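Local coordinates for protein isocitrate dehydrogenase [NAD] subunit 1, mitochondrial (PDB 3BLX) that catalyses, as part of an octamer with subunit 2, the NAD-dependent oxidative decarboxylation of isocitrate to 2-oxoglutarate in the mitochondrial citric acid cycle, and also binds mitochondrial mRNA leaders, at residues E[102-116]-E[251-264]. Residues are numbered along the deposited sequence; the frame is centred on the assembly and turned at random.
Sequences DIYANVALFKSLKGV and IGGPGLVAGANFGR
Strands 105-111 and 258-262 run antiparallel, at 166° with their axes 4.7 Å apart, as neighbours in the large mixed sheet of the isocitrate/isopropylmalate dehydrogenase fold. V107 and A260 form a hydrogen-bonded pair, V107 N reaching A260 O at 2.7 Å. At Y104 and A105, which both face F262, the pairing includes a classic beta bulge: F262 O accepts from both A105 N, in the carbonyl plane, and Y104 N, tilted from it. The Y104 ring also lies with one face toward F262 O, offset toward its rim, because chi1 of 63° sets CG between the backbone N and carbonyl carbon; its CE1 comes 3.9 Å from G263 CA. R161 makes a cation-pi contact with this ring, and an alanine at Y104, lacking the ring, would probably leave the R161 guanidinium less firmly placed and G263 less covered. V107 CG2 meets the edge of the F262 ring, 4.0 Å from CE1, on the sheet face packed by helix 156-172. Beyond the regular pairing, F110 CE2 touches V257 CG1 at 3.6 Å, I251 CG2 packs against S112 N and OG, the hydroxyl being hydrogen-bonded to I123 N, and L113 CD1 lies against the L256 side chain. On the sheet face away from V107 and F262, the side chains of N106 and N261 run side by side with amide planes 21° apart. N106 lies close to R129, a substrate-binding residue by similarity, which places this polar pair beside the probable active site. N106 ND2 gives N261 OD1 a weak, bent hydrogen bond of 2.9 Å, while N261 ND2 makes a further weak hydrogen bond to E270 OE2.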
# COMPACT_ATOMS: atom_id res chain seq x y z
N ASP E 102 -0.06 -16.97 -1.84
CA ASP E 102 -1.15 -16.86 -2.81
C ASP E 102 -0.90 -17.68 -4.09
O ASP E 102 -1.12 -17.22 -5.20
CB ASP E 102 -1.45 -15.39 -3.12
CG ASP E 102 -2.86 -15.19 -3.71
OD1 ASP E 102 -3.77 -16.02 -3.46
OD2 ASP E 102 -3.06 -14.18 -4.43
N ILE E 103 -0.43 -18.91 -3.91
CA ILE E 103 -0.22 -19.81 -5.03
C ILE E 103 -1.55 -20.46 -5.35
O ILE E 103 -2.04 -21.29 -4.58
CB ILE E 103 0.81 -20.87 -4.65
CG1 ILE E 103 2.18 -20.20 -4.49
CG2 ILE E 103 0.90 -21.91 -5.71
CD1 ILE E 103 3.26 -21.13 -4.00
N TYR E 104 -2.14 -20.10 -6.48
CA TYR E 104 -3.57 -20.34 -6.70
C TYR E 104 -3.90 -21.32 -7.81
O TYR E 104 -5.07 -21.65 -8.06
CB TYR E 104 -4.29 -19.01 -7.02
CG TYR E 104 -3.82 -18.32 -8.30
CD1 TYR E 104 -2.87 -17.31 -8.26
CD2 TYR E 104 -4.32 -18.69 -9.54
CE1 TYR E 104 -2.41 -16.68 -9.42
CE2 TYR E 104 -3.87 -18.07 -10.72
CZ TYR E 104 -2.93 -17.05 -10.65
OH TYR E 104 -2.50 -16.41 -11.80
N ALA E 105 -2.88 -21.78 -8.50
CA ALA E 105 -3.14 -22.63 -9.65
C ALA E 105 -2.31 -23.89 -9.57
O ALA E 105 -1.09 -23.83 -9.62
CB ALA E 105 -2.86 -21.87 -10.94
N ASN E 106 -2.97 -25.02 -9.42
CA ASN E 106 -2.28 -26.29 -9.41
C ASN E 106 -2.42 -26.93 -10.80
O ASN E 106 -3.49 -26.99 -11.33
CB ASN E 106 -2.78 -27.19 -8.27
CG ASN E 106 -2.33 -28.65 -8.43
OD1 ASN E 106 -3.13 -29.59 -8.38
ND2 ASN E 106 -1.03 -28.84 -8.67
N VAL E 107 -1.31 -27.34 -11.41
CA VAL E 107 -1.33 -27.95 -12.73
C VAL E 107 -0.76 -29.36 -12.63
O VAL E 107 0.29 -29.57 -12.04
CB VAL E 107 -0.42 -27.20 -13.70
CG1 VAL E 107 -0.65 -27.71 -15.10
CG2 VAL E 107 -0.66 -25.72 -13.63
N ALA E 108 -1.46 -30.33 -13.22
CA ALA E 108 -0.96 -31.69 -13.33
C ALA E 108 -0.96 -32.15 -14.80
O ALA E 108 -1.93 -31.98 -15.54
CB ALA E 108 -1.76 -32.63 -12.48
N LEU E 109 0.16 -32.71 -15.23
CA LEU E 109 0.24 -33.15 -16.63
C LEU E 109 0.12 -34.66 -16.72
O LEU E 109 0.90 -35.40 -16.12
CB LEU E 109 1.54 -32.68 -17.27
CG LEU E 109 1.84 -31.20 -17.12
CD1 LEU E 109 3.14 -30.83 -17.84
CD2 LEU E 109 0.67 -30.44 -17.71
N PHE E 110 -0.87 -35.13 -17.47
CA PHE E 110 -1.05 -36.56 -17.66
C PHE E 110 -0.76 -36.99 -19.11
O PHE E 110 -1.67 -37.12 -19.93
CB PHE E 110 -2.46 -36.96 -17.25
CG PHE E 110 -2.79 -36.59 -15.86
CD1 PHE E 110 -3.53 -35.45 -15.60
CD2 PHE E 110 -2.34 -37.38 -14.80
CE1 PHE E 110 -3.85 -35.09 -14.30
CE2 PHE E 110 -2.64 -37.02 -13.51
CZ PHE E 110 -3.40 -35.87 -13.25
N LYS E 111 0.52 -37.19 -19.42
CA LYS E 111 0.90 -37.73 -20.72
C LYS E 111 1.33 -39.18 -20.59
O LYS E 111 2.18 -39.52 -19.76
CB LYS E 111 2.03 -36.92 -21.36
CG LYS E 111 2.00 -36.97 -22.88
CD LYS E 111 3.00 -36.03 -23.50
CE LYS E 111 3.02 -36.20 -25.01
NZ LYS E 111 4.12 -35.38 -25.62
N SER E 112 0.74 -40.03 -21.43
CA SER E 112 1.15 -41.45 -21.55
C SER E 112 2.63 -41.61 -21.95
O SER E 112 3.17 -40.85 -22.77
CB SER E 112 0.24 -42.18 -22.54
OG SER E 112 -0.94 -42.69 -21.92
N LEU E 113 3.30 -42.61 -21.38
CA LEU E 113 4.72 -42.82 -21.66
C LEU E 113 4.96 -44.02 -22.57
O LEU E 113 4.28 -45.04 -22.46
CB LEU E 113 5.49 -42.99 -20.37
CG LEU E 113 5.66 -41.70 -19.57
CD1 LEU E 113 5.24 -41.95 -18.12
CD2 LEU E 113 7.10 -41.20 -19.67
N LYS E 114 5.96 -43.89 -23.45
CA LYS E 114 6.18 -44.84 -24.53
C LYS E 114 6.27 -46.30 -24.09
O LYS E 114 5.67 -47.18 -24.71
CB LYS E 114 7.41 -44.47 -25.38
CG LYS E 114 7.32 -45.02 -26.81
CD LYS E 114 8.58 -45.80 -27.21
CE LYS E 114 9.70 -44.92 -27.77
NZ LYS E 114 9.52 -44.63 -29.22
N GLY E 115 7.01 -46.59 -23.01
CA GLY E 115 7.12 -47.98 -22.61
C GLY E 115 6.34 -48.45 -21.39
O GLY E 115 6.82 -49.31 -20.63
N VAL E 116 5.14 -47.91 -21.18
CA VAL E 116 4.33 -48.29 -20.02
C VAL E 116 3.01 -48.93 -20.44
O VAL E 116 2.20 -48.32 -21.14
CB VAL E 116 4.08 -47.10 -19.07
CG1 VAL E 116 3.19 -47.52 -17.93
CG2 VAL E 116 5.36 -46.63 -18.51
N ILE E 251 -2.48 -43.33 -17.00
CA ILE E 251 -1.15 -43.33 -17.61
C ILE E 251 -0.16 -44.24 -16.89
O ILE E 251 1.03 -44.26 -17.23
CB ILE E 251 -0.52 -41.90 -17.68
CG1 ILE E 251 -0.39 -41.31 -16.27
CG2 ILE E 251 -1.31 -40.99 -18.60
CD1 ILE E 251 0.79 -40.36 -16.11
N GLY E 252 -0.62 -44.95 -15.87
CA GLY E 252 0.22 -45.92 -15.20
C GLY E 252 0.63 -45.60 -13.77
O GLY E 252 1.55 -46.22 -13.22
N GLY E 253 -0.04 -44.63 -13.16
CA GLY E 253 0.17 -44.34 -11.75
C GLY E 253 0.82 -43.01 -11.44
O GLY E 253 1.42 -42.38 -12.30
N PRO E 254 0.73 -42.60 -10.17
CA PRO E 254 1.19 -41.33 -9.61
C PRO E 254 2.66 -41.08 -9.89
O PRO E 254 3.07 -39.93 -9.94
CB PRO E 254 1.04 -41.54 -8.10
CG PRO E 254 0.16 -42.69 -7.94
CD PRO E 254 0.37 -43.56 -9.12
N GLY E 255 3.43 -42.14 -10.04
CA GLY E 255 4.87 -42.04 -10.23
C GLY E 255 5.27 -41.43 -11.56
O GLY E 255 6.44 -41.16 -11.75
N LEU E 256 4.31 -41.18 -12.44
CA LEU E 256 4.58 -40.68 -13.80
C LEU E 256 4.00 -39.29 -14.11
O LEU E 256 4.05 -38.84 -15.27
CB LEU E 256 4.01 -41.65 -14.81
CG LEU E 256 4.47 -43.09 -14.59
CD1 LEU E 256 3.62 -44.05 -15.41
CD2 LEU E 256 5.91 -43.16 -14.97
N VAL E 257 3.47 -38.63 -13.09
CA VAL E 257 2.70 -37.41 -13.24
C VAL E 257 3.43 -36.16 -12.83
O VAL E 257 3.61 -35.92 -11.64
CB VAL E 257 1.48 -37.46 -12.34
CG1 VAL E 257 0.67 -36.18 -12.53
CG2 VAL E 257 0.65 -38.69 -12.64
N ALA E 258 3.83 -35.34 -13.80
CA ALA E 258 4.49 -34.06 -13.48
C ALA E 258 3.49 -33.04 -12.92
O ALA E 258 2.30 -33.13 -13.19
CB ALA E 258 5.21 -33.50 -14.71
N GLY E 259 3.97 -32.08 -12.16
CA GLY E 259 3.08 -31.10 -11.59
C GLY E 259 3.77 -29.78 -11.33
O GLY E 259 5.01 -29.71 -11.20
N ALA E 260 2.95 -28.72 -11.26
CA ALA E 260 3.44 -27.39 -10.94
C ALA E 260 2.38 -26.60 -10.22
O ALA E 260 1.20 -26.77 -10.46
CB ALA E 260 3.91 -26.66 -12.22
N ASN E 261 2.82 -25.71 -9.35
CA ASN E 261 1.92 -24.80 -8.67
C ASN E 261 2.34 -23.35 -8.86
O ASN E 261 3.47 -22.98 -8.56
CB ASN E 261 1.88 -25.17 -7.21
CG ASN E 261 1.31 -26.53 -6.99
OD1 ASN E 261 0.10 -26.73 -7.07
ND2 ASN E 261 2.17 -27.49 -6.73
N PHE E 262 1.43 -22.53 -9.36
CA PHE E 262 1.76 -21.14 -9.64
C PHE E 262 0.97 -20.12 -8.87
O PHE E 262 -0.23 -20.29 -8.64
CB PHE E 262 1.56 -20.86 -11.09
CG PHE E 262 2.43 -21.69 -11.99
CD1 PHE E 262 1.98 -22.90 -12.46
CD2 PHE E 262 3.67 -21.23 -12.39
CE1 PHE E 262 2.76 -23.65 -13.33
CE2 PHE E 262 4.45 -21.96 -13.24
CZ PHE E 262 3.99 -23.17 -13.73
N GLY E 263 1.66 -19.06 -8.47
CA GLY E 263 1.06 -17.83 -8.01
C GLY E 263 1.52 -16.70 -8.92
O GLY E 263 2.21 -16.94 -9.90
N ARG E 264 1.18 -15.47 -8.60
CA ARG E 264 1.66 -14.39 -9.43
C ARG E 264 3.18 -14.25 -9.35
O ARG E 264 3.85 -14.10 -10.36
CB ARG E 264 0.97 -13.08 -9.05
CG ARG E 264 1.40 -11.93 -9.94
CD ARG E 264 0.88 -10.59 -9.45
NE ARG E 264 1.61 -9.49 -10.09
CZ ARG E 264 1.44 -9.07 -11.36
NH1 ARG E 264 0.54 -9.65 -12.17
NH2 ARG E 264 2.18 -8.05 -11.83